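Local coordinates for SusD superfamily protein (Bacteroides fragilis NCTC 9343, PDB 3NQP), which probably binds sugars at the outer membrane of this gut bacterium, as a SusD-family lipoprotein of a glycan-uptake system, at residues A322-F327 and R333-F338; A340-D345 and L351-T356; R410-G415 and D443-Q448. One frame throughout, in Å; residues are numbered along the deposited sequence. Where two conformers were deposited one is given.

Contact 1. Residues A322-F327 and R333-F338; sequences AVYQNF and RKEATF
Lys334 NZ donates to Phe327 O at 2.9 Å, tilted 27° from the carbonyl plane: Lys334 of helix 333-337 reaches back to the loop that follows helix 321-325, two short helices of the SusD-family region joined by a loop. The same ammonium has a salt-bridge partner in Asp329, so one charge serves both Phe327 and Asp329. Tyr324 OH points at Glu335 OE2; their modelled separation, 2.4 Å from Tyr324 OH to Glu335 OE2, is shorter than an ordinary hydrogen bond and its exact length is doubtful. A water also bridges the phenol to Glu335 OE1, which pairs with Arg359. Extended throughout, with chi1 at -173°, Lys334 runs across the Tyr324 ring at about a right angle. Its CE lies 3.7 Å from the ring centroid, and NZ adds a cation-pi contact at 4.8 Å. A lysine suits this place because its methylenes pack on aromatics while its charge reaches a carbonyl. Lys334 CA covers one face of the Phe327 ring, and Arg333 CB touches CE1 of that ring. Phe338, just past the second helix, is buried: Tyr324 CB lies over one face of its ring, while Phe338 CZ, at the ring's edge, meets Val323 CG1 at 3.9 Å.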
loop_
_atom_site.group_PDB
_atom_site.type_symbol
_atom_site.label_atom_id
_atom_site.label_comp_id
_atom_site.label_asym_id
_atom_site.label_seq_id
_atom_site.Cartn_x
_atom_site.Cartn_y
_atom_site.Cartn_z
ATOM N N ALA A 322 8.948 -12.940 -13.454
ATOM C CA ALA A 322 7.702 -13.714 -13.336
ATOM C C ALA A 322 6.491 -12.866 -12.969
ATOM O O ALA A 322 5.354 -13.251 -13.271
ATOM C CB ALA A 322 7.862 -14.874 -12.324
ATOM N N VAL A 323 6.695 -11.712 -12.340
ATOM C CA VAL A 323 5.568 -10.843 -12.009
ATOM C C VAL A 323 4.966 -10.333 -13.328
ATOM O O VAL A 323 3.765 -10.445 -13.560
ATOM C CB VAL A 323 6.004 -9.684 -11.094
ATOM C CG1 VAL A 323 4.923 -8.660 -10.914
ATOM C CG2 VAL A 323 6.447 -10.236 -9.684
ATOM N N TYR A 324 5.814 -9.771 -14.183
ATOM C CA TYR A 324 5.430 -9.421 -15.577
ATOM C C TYR A 324 4.848 -10.598 -16.381
ATOM O O TYR A 324 3.777 -10.486 -17.008
ATOM C CB TYR A 324 6.626 -8.796 -16.280
ATOM C CG TYR A 324 6.420 -8.337 -17.727
ATOM C CD1 TYR A 324 5.743 -7.159 -18.003
ATOM C CD2 TYR A 324 6.901 -9.082 -18.804
ATOM C CE1 TYR A 324 5.556 -6.716 -19.318
ATOM C CE2 TYR A 324 6.725 -8.635 -20.153
ATOM C CZ TYR A 324 6.060 -7.448 -20.390
ATOM O OH TYR A 324 5.862 -6.975 -21.669
ATOM N N GLN A 325 5.523 -11.724 -16.363
ATOM C CA GLN A 325 5.105 -12.885 -17.177
ATOM C C GLN A 325 3.781 -13.489 -16.706
ATOM O O GLN A 325 3.124 -14.189 -17.473
ATOM C CB GLN A 325 6.172 -13.973 -17.141
ATOM C CG GLN A 325 7.470 -13.557 -17.767
ATOM C CD GLN A 325 8.564 -14.566 -17.550
ATOM O OE1 GLN A 325 8.739 -15.088 -16.447
ATOM N NE2 GLN A 325 9.307 -14.848 -18.601
ATOM N N ASN A 326 3.398 -13.211 -15.458
ATOM C CA ASN A 326 2.075 -13.636 -14.942
ATOM C C ASN A 326 0.874 -12.970 -15.615
ATOM O O ASN A 326 -0.241 -13.482 -15.564
ATOM C CB ASN A 326 1.949 -13.342 -13.445
ATOM C CG ASN A 326 2.462 -14.479 -12.558
ATOM O OD1 ASN A 326 2.819 -15.560 -13.037
ATOM N ND2 ASN A 326 2.472 -14.232 -11.237
ATOM N N PHE A 327 1.071 -11.787 -16.175
ATOM C CA PHE A 327 0.005 -11.126 -16.928
ATOM C C PHE A 327 -0.182 -11.748 -18.321
ATOM O O PHE A 327 0.789 -11.918 -19.055
ATOM C CB PHE A 327 0.340 -9.640 -17.147
ATOM C CG PHE A 327 0.334 -8.787 -15.888
ATOM C CD1 PHE A 327 -0.819 -8.139 -15.474
ATOM C CD2 PHE A 327 1.497 -8.545 -15.187
ATOM C CE1 PHE A 327 -0.812 -7.295 -14.364
ATOM C CE2 PHE A 327 1.495 -7.734 -14.030
ATOM C CZ PHE A 327 0.320 -7.101 -13.638
ATOM N N ARG A 333 -3.170 -4.041 -17.876
ATOM C CA ARG A 333 -2.292 -3.695 -16.740
ATOM C C ARG A 333 -0.836 -4.055 -17.032
ATOM O O ARG A 333 0.081 -3.493 -16.422
ATOM C CB ARG A 333 -2.740 -4.386 -15.464
ATOM C CG ARG A 333 -4.152 -4.012 -15.018
ATOM C CD ARG A 333 -4.586 -4.797 -13.819
ATOM N NE ARG A 333 -4.849 -6.184 -14.170
ATOM C CZ ARG A 333 -5.615 -7.018 -13.483
ATOM N NH1 ARG A 333 -6.186 -6.647 -12.333
ATOM N NH2 ARG A 333 -5.795 -8.240 -13.926
ATOM N N LYS A 334 -0.622 -5.015 -17.921
ATOM C CA LYS A 334 0.740 -5.519 -18.196
ATOM C C LYS A 334 1.660 -4.389 -18.674
ATOM O O LYS A 334 2.673 -4.047 -18.016
ATOM C CB LYS A 334 0.694 -6.697 -19.177
ATOM C CG LYS A 334 2.041 -7.387 -19.400
ATOM C CD LYS A 334 1.869 -8.657 -20.280
ATOM C CE LYS A 334 3.144 -9.471 -20.415
ATOM N NZ LYS A 334 2.856 -10.892 -20.771
ATOM N N GLU A 335 1.311 -3.799 -19.808
ATOM C CA GLU A 335 2.129 -2.725 -20.393
ATOM C C GLU A 335 1.856 -1.377 -19.730
ATOM O O GLU A 335 2.701 -0.504 -19.766
ATOM C CB GLU A 335 1.954 -2.669 -21.931
ATOM C CG GLU A 335 2.358 -3.921 -22.569
ATOM C CD GLU A 335 3.837 -4.234 -22.351
ATOM O OE1 GLU A 335 4.722 -3.328 -22.544
ATOM O OE2 GLU A 335 4.085 -5.417 -22.014
ATOM N N ALA A 336 0.722 -1.210 -19.043
ATOM C CA ALA A 336 0.528 0.010 -18.241
ATOM C C ALA A 336 1.504 0.019 -17.050
ATOM O O ALA A 336 1.982 1.074 -16.638
ATOM C CB ALA A 336 -0.898 0.112 -17.752
ATOM N N THR A 337 1.792 -1.155 -16.492
ATOM C CA THR A 337 2.590 -1.215 -15.304
ATOM C C THR A 337 4.072 -1.278 -15.659
ATOM O O THR A 337 4.895 -0.652 -14.975
ATOM C CB THR A 337 2.182 -2.447 -14.394
ATOM O OG1 THR A 337 0.761 -2.391 -14.075
ATOM C CG2 THR A 337 3.056 -2.479 -13.116
ATOM N N PHE A 338 4.402 -2.049 -16.701
ATOM C CA PHE A 338 5.741 -2.390 -17.020
ATOM C C PHE A 338 6.123 -2.104 -18.481
ATOM O O PHE A 338 5.285 -2.137 -19.379
ATOM C CB PHE A 338 5.936 -3.883 -16.861
ATOM C CG PHE A 338 5.926 -4.384 -15.453
ATOM C CD1 PHE A 338 6.982 -4.142 -14.599
ATOM C CD2 PHE A 338 4.914 -5.217 -15.032
ATOM C CE1 PHE A 338 6.991 -4.690 -13.317
ATOM C CE2 PHE A 338 4.920 -5.737 -13.710
ATOM C CZ PHE A 338 5.972 -5.490 -12.908
HETATM O O HOH W 1 7.318 -4.284 -22.892
#

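Contact 2. Residues A340-D345 and L351-T356; sequences ASYNKD and LSLYGT. With EDO (1,2-ethanediol), chain E.
Residues 340-344 and 351-356 pair as an antiparallel beta hairpin interrupted by a classic beta bulge, in which two residues, Tyr354 and Gly355, stand opposite the single Ser341. Ser341 O receives two backbone donors, Tyr354 N at 2.8 Å and Gly355 N at 3.2 Å, while Ser341 N donates to Gly355 O. Beyond the bulge, Asn343 and Ser352 form a hydrogen-bonded pair through both of their backbone links. Glycine suits position 355 because a side chain there would crowd Ser341 OG, which takes a weak bond from Gly355 N and is hydrogen-bonded to His357.

Just past the bulge the register is shifted by one, and the side chains of Tyr342 and Leu353 diverge at the backbone yet meet farther out. A chi1 of -180° turns the Leu353 branch beside its own carbonyl carbon and brings CD1 over one face of the Tyr342 ring, 4.1 Å from CZ. Leu353 CD1 is modelled very close to Ala340 CB, 3.4 Å; the alanine methyl is small enough to be packed between it and Tyr324 of helix 321-325. Toward the turn, Leu351 CB packs on Tyr342 CD2, and Leu351 CD2 on the CB of Lys344. Ser352 OG and, weakly, Asn343 O share a water, polar chemistry in keeping with this more exposed end.

On the face carrying Asn343, its ND2 comes obliquely to 3.4 Å from Tyr354 CD2, amide and ring planes 63° apart, while Arg295 makes a cation-pi contact with that ring. Ethanediol, probably from the crystallisation liquor, lies over one face of Tyr354, its C2 3.5 Å from CE2.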
loop_
_atom_site.group_PDB
_atom_site.type_symbol
_atom_site.label_atom_id
_atom_site.label_comp_id
_atom_site.label_asym_id
_atom_site.label_seq_id
_atom_site.Cartn_x
_atom_site.Cartn_y
_atom_site.Cartn_z
ATOM N N ALA A 340 9.263 -3.966 -20.820
ATOM C CA ALA A 340 10.239 -5.055 -20.730
ATOM C C ALA A 340 11.497 -4.710 -21.544
ATOM O O ALA A 340 11.427 -4.055 -22.598
ATOM C CB ALA A 340 9.600 -6.352 -21.247
ATOM N N SER A 341 12.646 -5.173 -21.067
ATOM C CA SER A 341 13.883 -5.085 -21.837
ATOM C C SER A 341 14.337 -6.508 -22.133
ATOM O O SER A 341 14.181 -7.417 -21.302
ATOM C CB SER A 341 14.960 -4.273 -21.093
ATOM O OG SER A 341 15.320 -4.823 -19.825
ATOM N N TYR A 342 14.913 -6.683 -23.308
ATOM C CA TYR A 342 15.252 -8.004 -23.846
ATOM C C TYR A 342 16.729 -8.079 -24.288
ATOM O O TYR A 342 17.268 -7.119 -24.804
ATOM C CB TYR A 342 14.403 -8.312 -25.081
ATOM C CG TYR A 342 12.935 -8.430 -24.815
ATOM C CD1 TYR A 342 12.137 -7.302 -24.676
ATOM C CD2 TYR A 342 12.339 -9.674 -24.646
ATOM C CE1 TYR A 342 10.792 -7.420 -24.406
ATOM C CE2 TYR A 342 11.021 -9.792 -24.380
ATOM C CZ TYR A 342 10.244 -8.675 -24.259
ATOM O OH TYR A 342 8.890 -8.804 -23.978
ATOM N N ASN A 343 17.335 -9.244 -24.094
ATOM C CA ASN A 343 18.543 -9.655 -24.814
ATOM C C ASN A 343 18.162 -10.157 -26.172
ATOM O O ASN A 343 17.071 -10.678 -26.339
ATOM C CB ASN A 343 19.192 -10.839 -24.107
ATOM C CG ASN A 343 20.362 -10.453 -23.299
ATOM O OD1 ASN A 343 20.908 -9.363 -23.482
ATOM N ND2 ASN A 343 20.801 -11.363 -22.403
ATOM N N LYS A 344 19.073 -9.998 -27.130
ATOM C CA LYS A 344 18.904 -10.504 -28.473
ATOM C C LYS A 344 20.044 -11.473 -28.691
ATOM O O LYS A 344 21.208 -11.135 -28.453
ATOM C CB LYS A 344 18.963 -9.373 -29.499
ATOM C CG LYS A 344 19.217 -9.857 -30.907
ATOM C CD LYS A 344 18.657 -8.915 -31.962
ATOM C CE LYS A 344 19.653 -7.851 -32.344
ATOM N NZ LYS A 344 19.206 -7.083 -33.525
ATOM N N ASP A 345 19.701 -12.691 -29.090
ATOM C CA ASP A 345 20.702 -13.723 -29.409
ATOM C C ASP A 345 21.563 -13.275 -30.607
ATOM O O ASP A 345 21.037 -12.816 -31.644
ATOM C CB ASP A 345 19.999 -15.054 -29.692
ATOM C CG ASP A 345 20.957 -16.228 -29.810
ATOM O OD1 ASP A 345 21.661 -16.334 -30.838
ATOM O OD2 ASP A 345 20.958 -17.068 -28.887
ATOM N N LEU A 351 14.699 -12.757 -29.215
ATOM C CA LEU A 351 14.661 -11.897 -28.052
ATOM C C LEU A 351 14.285 -12.732 -26.854
ATOM O O LEU A 351 13.356 -13.557 -26.923
ATOM C CB LEU A 351 13.664 -10.748 -28.264
ATOM C CG LEU A 351 13.931 -9.775 -29.426
ATOM C CD1 LEU A 351 12.776 -8.817 -29.590
ATOM C CD2 LEU A 351 15.210 -8.985 -29.207
ATOM N N SER A 352 14.994 -12.540 -25.749
ATOM C CA SER A 352 14.618 -13.199 -24.501
ATOM C C SER A 352 14.435 -12.150 -23.383
ATOM O O SER A 352 15.218 -11.208 -23.266
ATOM C CB SER A 352 15.666 -14.257 -24.123
ATOM O OG SER A 352 16.926 -13.631 -23.949
ATOM N N LEU A 353 13.392 -12.307 -22.592
ATOM C CA LEU A 353 13.076 -11.329 -21.557
ATOM C C LEU A 353 14.238 -11.230 -20.562
ATOM O O LEU A 353 14.670 -12.248 -19.989
ATOM C CB LEU A 353 11.787 -11.714 -20.801
ATOM C CG LEU A 353 11.338 -10.743 -19.676
ATOM C CD1 LEU A 353 10.990 -9.335 -20.320
ATOM C CD2 LEU A 353 10.158 -11.323 -18.841
ATOM N N TYR A 354 14.704 -10.009 -20.321
ATOM C CA TYR A 354 15.832 -9.785 -19.409
ATOM C C TYR A 354 15.435 -9.038 -18.123
ATOM O O TYR A 354 15.544 -9.562 -17.020
ATOM C CB TYR A 354 16.931 -9.036 -20.170
ATOM C CG TYR A 354 18.278 -8.954 -19.484
ATOM C CD1 TYR A 354 18.540 -7.995 -18.523
ATOM C CD2 TYR A 354 19.284 -9.866 -19.768
ATOM C CE1 TYR A 354 19.780 -7.927 -17.894
ATOM C CE2 TYR A 354 20.497 -9.792 -19.159
ATOM C CZ TYR A 354 20.768 -8.823 -18.231
ATOM O OH TYR A 354 22.031 -8.769 -17.610
ATOM N N GLY A 355 14.954 -7.806 -18.267
ATOM C CA GLY A 355 14.504 -7.027 -17.124
ATOM C C GLY A 355 13.128 -6.425 -17.360
ATOM O O GLY A 355 12.564 -6.512 -18.443
ATOM N N THR A 356 12.572 -5.874 -16.299
ATOM C CA THR A 356 11.323 -5.191 -16.362
ATOM C C THR A 356 11.494 -3.920 -15.555
ATOM O O THR A 356 12.287 -3.889 -14.625
ATOM C CB THR A 356 10.167 -6.072 -15.800
ATOM O OG1 THR A 356 10.426 -6.350 -14.422
ATOM C CG2 THR A 356 10.019 -7.385 -16.605
HETATM C C1 EDO E . 18.583 -13.361 -17.761
HETATM O O1 EDO E . 17.442 -13.434 -18.614
HETATM C C2 EDO E . 18.732 -11.998 -17.073
HETATM O O2 EDO E . 17.752 -11.778 -16.044
HETATM O O HOH W 2 17.900 -13.901 -26.633
#

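Contact 3. Residues R410-G415 and D443-Q448; sequences RKRAYG and DKEFIQ
Glu445 OE2 is gripped by two arginines, Arg412, whose NH2 donates to it at 3.0 Å, and Arg381, while Glu445 OE1 pairs with Arg333; such surroundings would probably favour an ionised carboxylate. The bond from Arg412 uses the syn lone pair of OE2 and enters in the guanidinium plane, with an angle of 148° at the hydrogen. Guanidinium and carboxylate are nearly coplanar, 9° apart, although the two side chains cross at about a right angle. A water completes the pairing, taking the hydrogen of Arg412 NE at 2.9 Å and donating to Glu445 OE1 at 2.7 Å; the two links together should restrain rotation of both flat groups. Bends at chi2 (-87°) and again at chi3 fold the arginine so that NH2 meets Glu445 OE2 directly and NE reaches OE1 through the water. Arginine suits this buried place because its several N-H groups can serve different acceptors: NH1 turns to Glu264 and the carbonyl of Leu248. Farther along, a second water joins Tyr414 OH to Lys444 NZ. The contact thus bridges the C-terminal ends of helices 399-414 and 431-445, both belonging to the helical SusD-family region, with Phe251 of helix 251-255 and Pro383 of helix 382-396 packed against the ion pair.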
loop_
_atom_site.group_PDB
_atom_site.type_symbol
_atom_site.label_atom_id
_atom_site.label_comp_id
_atom_site.label_asym_id
_atom_site.label_seq_id
_atom_site.Cartn_x
_atom_site.Cartn_y
_atom_site.Cartn_z
ATOM N N ARG A 410 -11.274 -7.830 -13.271
ATOM C CA ARG A 410 -10.703 -8.403 -14.501
ATOM C C ARG A 410 -11.291 -7.771 -15.725
ATOM O O ARG A 410 -10.583 -7.527 -16.704
ATOM C CB ARG A 410 -10.919 -9.898 -14.606
ATOM C CG ARG A 410 -10.162 -10.671 -13.555
ATOM C CD ARG A 410 -10.205 -12.155 -13.817
ATOM N NE ARG A 410 -9.498 -12.947 -12.802
ATOM C CZ ARG A 410 -9.373 -14.266 -12.845
ATOM N NH1 ARG A 410 -9.883 -14.967 -13.867
ATOM N NH2 ARG A 410 -8.694 -14.887 -11.896
ATOM N N LYS A 411 -12.605 -7.557 -15.708
ATOM C CA LYS A 411 -13.254 -7.087 -16.912
ATOM C C LYS A 411 -12.665 -5.723 -17.279
ATOM O O LYS A 411 -12.388 -5.455 -18.432
ATOM C CB LYS A 411 -14.760 -7.026 -16.751
ATOM C CG LYS A 411 -15.481 -6.347 -17.977
ATOM C CD LYS A 411 -16.980 -6.243 -17.698
ATOM C CE LYS A 411 -17.731 -5.688 -18.923
ATOM N NZ LYS A 411 -19.221 -5.664 -18.676
ATOM N N ARG A 412 -12.450 -4.880 -16.288
ATOM C CA ARG A 412 -11.799 -3.591 -16.543
ATOM C C ARG A 412 -10.390 -3.771 -17.106
ATOM O O ARG A 412 -10.014 -3.085 -18.033
ATOM C CB ARG A 412 -11.771 -2.725 -15.281
ATOM C CG ARG A 412 -11.438 -1.253 -15.552
ATOM C CD ARG A 412 -9.919 -0.989 -15.564
ATOM N NE ARG A 412 -9.343 -1.063 -14.218
ATOM C CZ ARG A 412 -9.375 -0.072 -13.319
ATOM N NH1 ARG A 412 -9.938 1.088 -13.617
ATOM N NH2 ARG A 412 -8.827 -0.232 -12.107
ATOM N N ALA A 413 -9.617 -4.691 -16.527
ATOM C CA ALA A 413 -8.235 -4.946 -16.933
ATOM C C ALA A 413 -8.114 -5.316 -18.406
ATOM O O ALA A 413 -7.214 -4.817 -19.106
ATOM C CB ALA A 413 -7.614 -6.061 -16.066
ATOM N N TYR A 414 -8.998 -6.210 -18.868
ATOM C CA TYR A 414 -8.860 -6.741 -20.225
ATOM C C TYR A 414 -9.410 -5.809 -21.311
ATOM O O TYR A 414 -9.084 -5.986 -22.481
ATOM C CB TYR A 414 -9.461 -8.140 -20.334
ATOM C CG TYR A 414 -8.589 -9.195 -19.674
ATOM C CD1 TYR A 414 -8.681 -9.453 -18.314
ATOM C CD2 TYR A 414 -7.661 -9.904 -20.411
ATOM C CE1 TYR A 414 -7.895 -10.410 -17.704
ATOM C CE2 TYR A 414 -6.854 -10.849 -19.807
ATOM C CZ TYR A 414 -6.976 -11.103 -18.448
ATOM O OH TYR A 414 -6.135 -12.040 -17.875
ATOM N N GLY A 415 -10.233 -4.844 -20.925
ATOM C CA GLY A 415 -10.662 -3.759 -21.815
ATOM C C GLY A 415 -11.471 -4.316 -22.952
ATOM O O GLY A 415 -12.332 -5.154 -22.727
ATOM N N ASP A 443 -2.355 -9.011 -6.672
ATOM C CA ASP A 443 -0.963 -9.034 -7.119
ATOM C C ASP A 443 -0.797 -8.323 -8.450
ATOM O O ASP A 443 0.215 -7.692 -8.692
ATOM C CB ASP A 443 -0.469 -10.490 -7.310
ATOM C CG ASP A 443 -0.129 -11.181 -6.006
ATOM O OD1 ASP A 443 -0.077 -10.496 -4.944
ATOM O OD2 ASP A 443 0.033 -12.433 -6.058
ATOM N N LYS A 444 -1.769 -8.500 -9.332
ATOM C CA LYS A 444 -1.791 -7.824 -10.618
ATOM C C LYS A 444 -2.269 -6.374 -10.572
ATOM O O LYS A 444 -1.735 -5.511 -11.308
ATOM C CB LYS A 444 -2.658 -8.577 -11.586
ATOM C CG LYS A 444 -2.090 -9.878 -12.064
ATOM C CD LYS A 444 -3.157 -10.575 -12.915
ATOM C CE LYS A 444 -2.738 -11.983 -13.198
ATOM N NZ LYS A 444 -3.646 -12.621 -14.160
ATOM N N GLU A 445 -3.291 -6.114 -9.743
ATOM C CA GLU A 445 -3.977 -4.816 -9.725
ATOM C C GLU A 445 -3.128 -3.746 -9.015
ATOM O O GLU A 445 -3.137 -2.566 -9.401
ATOM C CB GLU A 445 -5.345 -4.946 -9.046
ATOM C CG GLU A 445 -6.259 -3.732 -9.039
ATOM C CD GLU A 445 -6.706 -3.300 -10.444
ATOM O OE1 GLU A 445 -6.663 -4.114 -11.376
ATOM O OE2 GLU A 445 -7.094 -2.147 -10.596
ATOM N N PHE A 446 -2.410 -4.168 -7.984
ATOM C CA PHE A 446 -1.794 -3.253 -7.024
ATOM C C PHE A 446 -0.248 -3.296 -6.936
ATOM O O PHE A 446 0.351 -3.034 -5.897
ATOM C CB PHE A 446 -2.382 -3.519 -5.659
ATOM C CG PHE A 446 -3.816 -3.264 -5.569
ATOM C CD1 PHE A 446 -4.320 -1.979 -5.746
ATOM C CD2 PHE A 446 -4.716 -4.299 -5.309
ATOM C CE1 PHE A 446 -5.676 -1.749 -5.688
ATOM C CE2 PHE A 446 -6.069 -4.049 -5.234
ATOM C CZ PHE A 446 -6.542 -2.770 -5.433
ATOM N N ILE A 447 0.382 -3.591 -8.048
ATOM C CA ILE A 447 1.833 -3.438 -8.175
ATOM C C ILE A 447 2.214 -2.007 -7.796
ATOM O O ILE A 447 1.678 -1.044 -8.337
ATOM C CB ILE A 447 2.319 -3.813 -9.598
ATOM C CG1 ILE A 447 2.214 -5.345 -9.787
ATOM C CG2 ILE A 447 3.799 -3.369 -9.813
ATOM C CD1 ILE A 447 2.547 -5.850 -11.154
ATOM N N GLN A 448 3.113 -1.896 -6.815
ATOM C CA GLN A 448 3.663 -0.643 -6.376
ATOM C C GLN A 448 2.646 0.180 -5.571
ATOM O O GLN A 448 2.800 1.373 -5.467
ATOM C CB GLN A 448 4.209 0.172 -7.554
ATOM C CG GLN A 448 5.315 1.121 -7.164
ATOM C CD GLN A 448 5.770 1.969 -8.317
ATOM O OE1 GLN A 448 5.007 2.785 -8.833
ATOM N NE2 GLN A 448 7.047 1.814 -8.701
HETATM O O HOH W 3 -8.418 -3.670 -13.405
HETATM O O HOH W 4 -3.666 -11.128 -16.813
#

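Overall arrangement
Contacts 1 and 3 are buried and lie with centres about 9 Å apart, whereas contact 2 reaches outward on a hairpin, with its centre about 29 Å from that of the chain. Helix 333-337 runs directly into strand 338-344, so contact 1 is continuous with the hairpin, and Tyr324 packs on both Ala340 and Thr356. On its other flank, contact 1 meets contact 3 through the salt bridge of Arg333 to Glu445 and through Phe338 against Ile447. Chemistry follows place: aromatic and lysine packing in contact 1, backbone pairing in contact 2, and buried charges shared with water in contact 3. Contacts 2 and 3 do not touch.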